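Local coordinates for protein inorganic pyrophosphatase (Helicobacter pylori, PDB 2BQX) that hydrolyses inorganic pyrophosphate to two phosphate ions with magnesium as cofactor, working as a homohexamer, at residues A[94-98]-A[99-103]; A[120-123]-A[124-127]; A[162-165]-A[166-170]. One frame throughout, in Å; residues are numbered along the deposited sequence.

Contact 1. Residues A[94-98]-A[99-103]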
# COMPACT_ATOMS: atom_id res chain seq x y z
N MET A 94 -28.56 -10.87 -11.33
CA MET A 94 -28.13 -10.19 -12.54
C MET A 94 -28.17 -11.12 -13.74
O MET A 94 -28.15 -12.35 -13.61
CB MET A 94 -26.71 -9.65 -12.37
CG MET A 94 -25.67 -10.73 -12.06
SD MET A 94 -24.05 -10.02 -11.69
CE MET A 94 -24.37 -9.35 -10.09
N GLU A 95 -28.21 -10.52 -14.92
CA GLU A 95 -28.23 -11.28 -16.16
C GLU A 95 -27.00 -10.92 -16.98
O GLU A 95 -26.68 -9.73 -17.12
CB GLU A 95 -29.48 -10.93 -16.97
CG GLU A 95 -29.62 -11.71 -18.26
CD GLU A 95 -30.56 -11.05 -19.25
OE1 GLU A 95 -31.28 -10.11 -18.86
OE2 GLU A 95 -30.57 -11.48 -20.42
N ASP A 96 -26.28 -11.92 -17.48
CA ASP A 96 -25.13 -11.65 -18.33
C ASP A 96 -25.34 -12.34 -19.67
O ASP A 96 -26.42 -12.88 -19.93
CB ASP A 96 -23.81 -12.09 -17.68
CG ASP A 96 -23.74 -13.58 -17.41
OD1 ASP A 96 -24.39 -14.38 -18.12
OD2 ASP A 96 -23.00 -13.96 -16.47
N GLU A 97 -24.32 -12.33 -20.52
CA GLU A 97 -24.44 -12.93 -21.85
C GLU A 97 -24.69 -14.44 -21.81
O GLU A 97 -25.09 -15.02 -22.81
CB GLU A 97 -23.19 -12.65 -22.69
CG GLU A 97 -21.97 -13.47 -22.28
CD GLU A 97 -21.32 -12.97 -21.01
OE1 GLU A 97 -20.50 -13.71 -20.43
OE2 GLU A 97 -21.61 -11.83 -20.59
N SER A 98 -24.44 -15.07 -20.66
CA SER A 98 -24.64 -16.51 -20.53
C SER A 98 -25.97 -16.89 -19.89
O SER A 98 -26.41 -18.03 -19.99
CB SER A 98 -23.50 -17.13 -19.72
OG SER A 98 -22.27 -17.03 -20.41
N GLY A 99 -26.60 -15.93 -19.23
CA GLY A 99 -27.87 -16.22 -18.58
C GLY A 99 -27.96 -15.54 -17.23
O GLY A 99 -27.25 -14.57 -16.97
N MET A 100 -28.83 -16.06 -16.38
CA MET A 100 -28.99 -15.48 -15.06
C MET A 100 -27.84 -15.87 -14.15
O MET A 100 -27.25 -16.94 -14.30
CB MET A 100 -30.33 -15.91 -14.45
CG MET A 100 -31.53 -15.33 -15.16
SD MET A 100 -31.43 -13.52 -15.30
CE MET A 100 -31.68 -13.02 -13.59
N ASP A 101 -27.51 -14.99 -13.22
CA ASP A 101 -26.43 -15.25 -12.30
C ASP A 101 -26.86 -14.67 -10.96
O ASP A 101 -27.61 -13.70 -10.90
CB ASP A 101 -25.14 -14.59 -12.79
CG ASP A 101 -23.91 -15.08 -12.04
OD1 ASP A 101 -24.03 -16.02 -11.22
OD2 ASP A 101 -22.82 -14.53 -12.29
N GLU A 102 -26.39 -15.30 -9.89
CA GLU A 102 -26.74 -14.85 -8.56
C GLU A 102 -25.46 -14.69 -7.76
O GLU A 102 -24.54 -15.49 -7.89
CB GLU A 102 -27.64 -15.89 -7.88
CG GLU A 102 -27.01 -17.28 -7.80
CD GLU A 102 -26.94 -17.97 -9.15
OE1 GLU A 102 -26.00 -18.77 -9.37
OE2 GLU A 102 -27.83 -17.73 -10.00
N LYS A 103 -25.40 -13.64 -6.95
CA LYS A 103 -24.22 -13.43 -6.12
C LYS A 103 -24.74 -13.32 -4.69
O LYS A 103 -25.44 -12.38 -4.36
CB LYS A 103 -23.48 -12.13 -6.49
CG LYS A 103 -23.08 -11.99 -7.95
CD LYS A 103 -22.05 -13.02 -8.37
CE LYS A 103 -21.67 -12.83 -9.84
NZ LYS A 103 -20.86 -13.97 -10.35
O HOH W 1 -22.58 -12.65 -14.16
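Asp-96 and Asp-101 turn their carboxylates toward one water, which donates to Asp-96 OD2 and to Asp-101 OD2, each at 2.7 Å. Asp-96 OD2 and Asp-101 OD2 are themselves 4.2 Å apart, and the water they share would be expected to ease the closeness of two like charges. Asp-101 OD2 also receives Lys-103 NZ on its syn side, but tilted well out of the carboxylate plane, in a salt bridge of 2.8 Å. The same ammonium bonds Tyr-54 OH and forms a second salt bridge with Asp-69. Since Asp-101 and Asp-69 are predicted magnesium ligands and Tyr-54 a predicted substrate ligand, this network probably belongs to the active site.

Beneath it is the end of a beta hairpin, strands 83-96 and 99-108, part of the curled sheet at the heart of soluble pyrophosphatases. Met-94 and Asp-101 form a hydrogen-bonded antiparallel pair. With CG set between its backbone N and carbonyl carbon (chi1 59°), Met-94 runs alongside Asp-101, and its bent, flexible thioether end lays CE 3.6 Å from CG of Lys-103. On the opposite face Met-100 doubles back to set SD 3.6 Å from CB of Glu-95, whose carboxylate pairs with Lys-152.

A type I turn from Asp-96 to Gly-99 links the strands: Gly-99 N bonds Asp-96 O, while Asp-96 N bonds Gly-99 O. Asp-96 OD1 accepts Ser-98 N at 2.6 Å from above the carboxylate plane, an Asx turn that suits a short acidic residue. Gly-99, with phi at 140°, adopts a backbone where a CB would strike Ser-98 O.

Contact 2. Residues A[120-123]-A[124-127]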
# COMPACT_ATOMS: atom_id res chain seq x y z
N LYS A 120 -28.36 -7.43 9.78
CA LYS A 120 -29.10 -8.69 9.89
C LYS A 120 -29.74 -9.12 8.57
O LYS A 120 -29.96 -10.31 8.34
CB LYS A 120 -30.20 -8.56 10.94
CG LYS A 120 -29.75 -7.98 12.26
CD LYS A 120 -28.79 -8.90 12.98
CE LYS A 120 -28.38 -8.29 14.32
NZ LYS A 120 -27.43 -9.16 15.05
N ASP A 121 -30.04 -8.15 7.73
CA ASP A 121 -30.69 -8.39 6.44
C ASP A 121 -30.22 -7.35 5.43
O ASP A 121 -29.65 -6.32 5.81
CB ASP A 121 -32.21 -8.34 6.61
CG ASP A 121 -32.94 -9.23 5.62
OD1 ASP A 121 -34.15 -9.47 5.84
OD2 ASP A 121 -32.31 -9.67 4.63
N ILE A 122 -30.46 -7.61 4.15
CA ILE A 122 -30.03 -6.72 3.08
C ILE A 122 -30.34 -5.25 3.33
O ILE A 122 -29.50 -4.38 3.09
CB ILE A 122 -30.64 -7.15 1.72
CG1 ILE A 122 -29.89 -6.48 0.57
CG2 ILE A 122 -32.12 -6.81 1.66
CD1 ILE A 122 -28.52 -7.08 0.32
N ASP A 123 -31.53 -4.96 3.83
CA ASP A 123 -31.93 -3.58 4.08
C ASP A 123 -31.11 -2.86 5.16
O ASP A 123 -31.21 -1.65 5.29
CB ASP A 123 -33.42 -3.54 4.45
CG ASP A 123 -33.79 -4.61 5.46
OD1 ASP A 123 -33.73 -5.81 5.10
OD2 ASP A 123 -34.12 -4.25 6.61
N ASP A 124 -30.30 -3.60 5.92
CA ASP A 124 -29.48 -2.97 6.96
C ASP A 124 -28.21 -2.37 6.36
O ASP A 124 -27.53 -1.55 7.00
CB ASP A 124 -29.12 -3.97 8.06
CG ASP A 124 -30.33 -4.42 8.86
OD1 ASP A 124 -31.24 -3.59 9.09
OD2 ASP A 124 -30.37 -5.59 9.29
N LEU A 125 -27.89 -2.77 5.14
CA LEU A 125 -26.71 -2.25 4.44
C LEU A 125 -27.07 -0.87 3.92
O LEU A 125 -28.23 -0.62 3.58
CB LEU A 125 -26.34 -3.17 3.27
CG LEU A 125 -25.77 -4.54 3.66
CD1 LEU A 125 -25.56 -5.39 2.41
CD2 LEU A 125 -24.47 -4.35 4.41
N SER A 126 -26.10 0.03 3.87
CA SER A 126 -26.37 1.38 3.39
C SER A 126 -26.70 1.43 1.91
O SER A 126 -26.22 0.60 1.12
CB SER A 126 -25.18 2.31 3.67
OG SER A 126 -24.15 2.09 2.73
N LYS A 127 -27.51 2.41 1.54
CA LYS A 127 -27.92 2.63 0.16
C LYS A 127 -26.70 2.84 -0.72
O LYS A 127 -26.65 2.37 -1.87
CB LYS A 127 -28.82 3.86 0.10
CG LYS A 127 -29.11 4.38 -1.30
CD LYS A 127 -29.90 3.37 -2.11
CE LYS A 127 -30.37 3.99 -3.41
NZ LYS A 127 -30.99 2.97 -4.31
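The carboxylate of Asp-124 folds back on the backbone of Lys-120 and Asp-121, with two amide N-H groups converging on one oxygen. Lys-120 N reaches Asp-124 OD2 at 2.8 Å on its anti side, only slightly out of the carboxylate plane, whereas Asp-121 N comes to the same OD2 at 3.0 Å from above the plane, 39° out of it. These bonds tie the entry of a short 3-10 segment, in the loop that leads into helix 127-139, to the acid at its end. Within that segment Asp-124 N bonds Asp-121 O at 2.8 Å and Leu-125 N bonds Ile-122 O at 3.1 Å, each donor three residues beyond its acceptor.

Aspartate suits position 124 because its one-methylene arm is short enough to turn back on the preceding amides. With CG beside its own backbone N (chi1 -67°), the carboxylate is directed to the start of the turn. The two amide donors fix its rotation and would tend to stabilise its negative charge. Next to it the carboxylate of Asp-123 points the same way, its plane turned 48° from that of Asp-124. These like charges, OD2 of Asp-123 and OD1 of Asp-124, come within 3.9 Å, a closeness that solvent near the exposed Asp-123 probably screens.

Away from the acids, Ile-122 and Leu-125 cross at about a right angle, CD1 of Ile-122 meeting CD1 of Leu-125 at 4.0 Å. Their branched aliphatic side chains suit the side facing the protein: Ile-122 packs on Phe-154 and Asn-156 of strand 149-156, Leu-125 on Leu-73 and Val-119. Ser-126 then takes the N-cap position, touching Tyr-118 of a neighbouring subunit. Back at the start of the turn, Asp-121 OD2 accepts its neighbour's amide, Ile-122 N, at 2.8 Å, and also Lys-157 N.

Contact 3. Residues A[162-165]-A[166-170]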
# COMPACT_ATOMS: atom_id res chain seq x y z
N LYS A 162 -32.76 -19.54 0.11
CA LYS A 162 -33.38 -20.41 -0.89
C LYS A 162 -32.39 -20.72 -2.00
O LYS A 162 -32.28 -21.86 -2.46
CB LYS A 162 -34.63 -19.73 -1.47
CG LYS A 162 -35.80 -19.70 -0.51
CD LYS A 162 -37.01 -19.03 -1.13
CE LYS A 162 -38.24 -19.19 -0.25
NZ LYS A 162 -38.02 -18.63 1.11
N VAL A 163 -31.66 -19.69 -2.43
CA VAL A 163 -30.65 -19.84 -3.48
C VAL A 163 -29.57 -20.81 -3.03
O VAL A 163 -29.16 -21.69 -3.80
CB VAL A 163 -30.01 -18.46 -3.81
CG1 VAL A 163 -28.88 -18.63 -4.81
CG2 VAL A 163 -31.08 -17.53 -4.37
N LEU A 164 -29.12 -20.65 -1.80
CA LEU A 164 -28.08 -21.52 -1.26
C LEU A 164 -28.55 -22.97 -1.16
O LEU A 164 -27.86 -23.88 -1.61
CB LEU A 164 -27.65 -21.04 0.13
CG LEU A 164 -26.62 -21.93 0.83
CD1 LEU A 164 -25.33 -21.98 0.01
CD2 LEU A 164 -26.34 -21.39 2.21
N GLU A 165 -29.73 -23.19 -0.59
CA GLU A 165 -30.24 -24.56 -0.44
C GLU A 165 -30.43 -25.23 -1.79
O GLU A 165 -30.15 -26.42 -1.96
CB GLU A 165 -31.55 -24.55 0.34
CG GLU A 165 -31.43 -23.92 1.72
CD GLU A 165 -32.66 -24.12 2.58
OE1 GLU A 165 -33.77 -24.21 2.03
OE2 GLU A 165 -32.51 -24.17 3.83
N LYS A 166 -30.91 -24.47 -2.77
CA LYS A 166 -31.11 -25.00 -4.11
C LYS A 166 -29.76 -25.41 -4.70
O LYS A 166 -29.64 -26.44 -5.37
CB LYS A 166 -31.79 -23.95 -4.98
CG LYS A 166 -32.14 -24.41 -6.38
CD LYS A 166 -33.08 -23.40 -7.03
CE LYS A 166 -33.53 -23.89 -8.39
NZ LYS A 166 -34.54 -22.96 -8.97
N ALA A 167 -28.73 -24.61 -4.44
CA ALA A 167 -27.39 -24.89 -4.95
C ALA A 167 -26.78 -26.10 -4.24
O ALA A 167 -26.04 -26.88 -4.84
CB ALA A 167 -26.49 -23.67 -4.78
N ILE A 168 -27.09 -26.24 -2.96
CA ILE A 168 -26.57 -27.37 -2.19
C ILE A 168 -27.22 -28.66 -2.69
O ILE A 168 -26.53 -29.66 -2.90
CB ILE A 168 -26.87 -27.21 -0.69
CG1 ILE A 168 -26.00 -26.08 -0.12
CG2 ILE A 168 -26.60 -28.52 0.05
CD1 ILE A 168 -26.36 -25.68 1.29
N LYS A 169 -28.54 -28.64 -2.87
CA LYS A 169 -29.26 -29.82 -3.33
C LYS A 169 -28.80 -30.23 -4.73
O LYS A 169 -28.62 -31.42 -5.00
CB LYS A 169 -30.77 -29.55 -3.35
CG LYS A 169 -31.60 -30.76 -3.81
CD LYS A 169 -33.09 -30.49 -3.66
CE LYS A 169 -33.91 -31.74 -3.96
NZ LYS A 169 -35.36 -31.51 -3.70
N ALA A 170 -28.61 -29.25 -5.60
CA ALA A 170 -28.18 -29.52 -6.96
C ALA A 170 -26.85 -30.27 -6.98
O ALA A 170 -26.65 -31.18 -7.79
CB ALA A 170 -28.05 -28.21 -7.74
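Residues 162-165 and 166-170 are consecutive turns of one alpha helix, 157-171, joined by four regular backbone bonds from each amide to the carbonyl four residues earlier. Lys-166 N bonds Lys-162 O at 3.0 Å, and the series continues through Ala-167 to Val-163, Ile-168 to Leu-164 and, at 2.9 Å, Lys-169 N to Glu-165 O.

One turn apart, Leu-164 and Ile-168 make the apolar contact. Leu-164 places CG anti to its backbone N (chi1 177°), and Ile-168 sends CD1 obliquely across to within 3.8 Å of that CG. Ile-168 CG1 passes 3.2 Å from Leu-164 O on the way, so the isoleucine also covers the carbonyl its own amide uses. Lys-162, Glu-165, Lys-166 and Lys-169 lie at the exposed surface, where long polar chains can reach solvent.

The small methyl of Ala-167 allows close approach to the loop, packing on Thr-60 and Val-68, and a backbone hydrogen bond ties this residue to Leu-61. Val-163 rests its compact branched side chain on Leu-104, setting the helix against strand 99-108.

Overall arrangement
Along the chain the contacts come in series: the hairpin end of contact 1, the 3-10 turn of contact 2 and the C-terminal helix of contact 3, all within the one pyrophosphatase fold. Contacts 1 and 3 have centres about 16 Å apart and touch directly, Glu-102 CG lying 3.8 Å from Val-163 CG1, so the last helix packs on the strand that carries Asp-101, a predicted magnesium ligand. Contact 2 stands apart, its centre about 22 Å from that of contact 1 and about 23 Å from that of contact 3, away from the predicted sites. Strand 149-156 relates all three: it pairs with strand 83-96, receives Ile-122 and runs into helix 157-171.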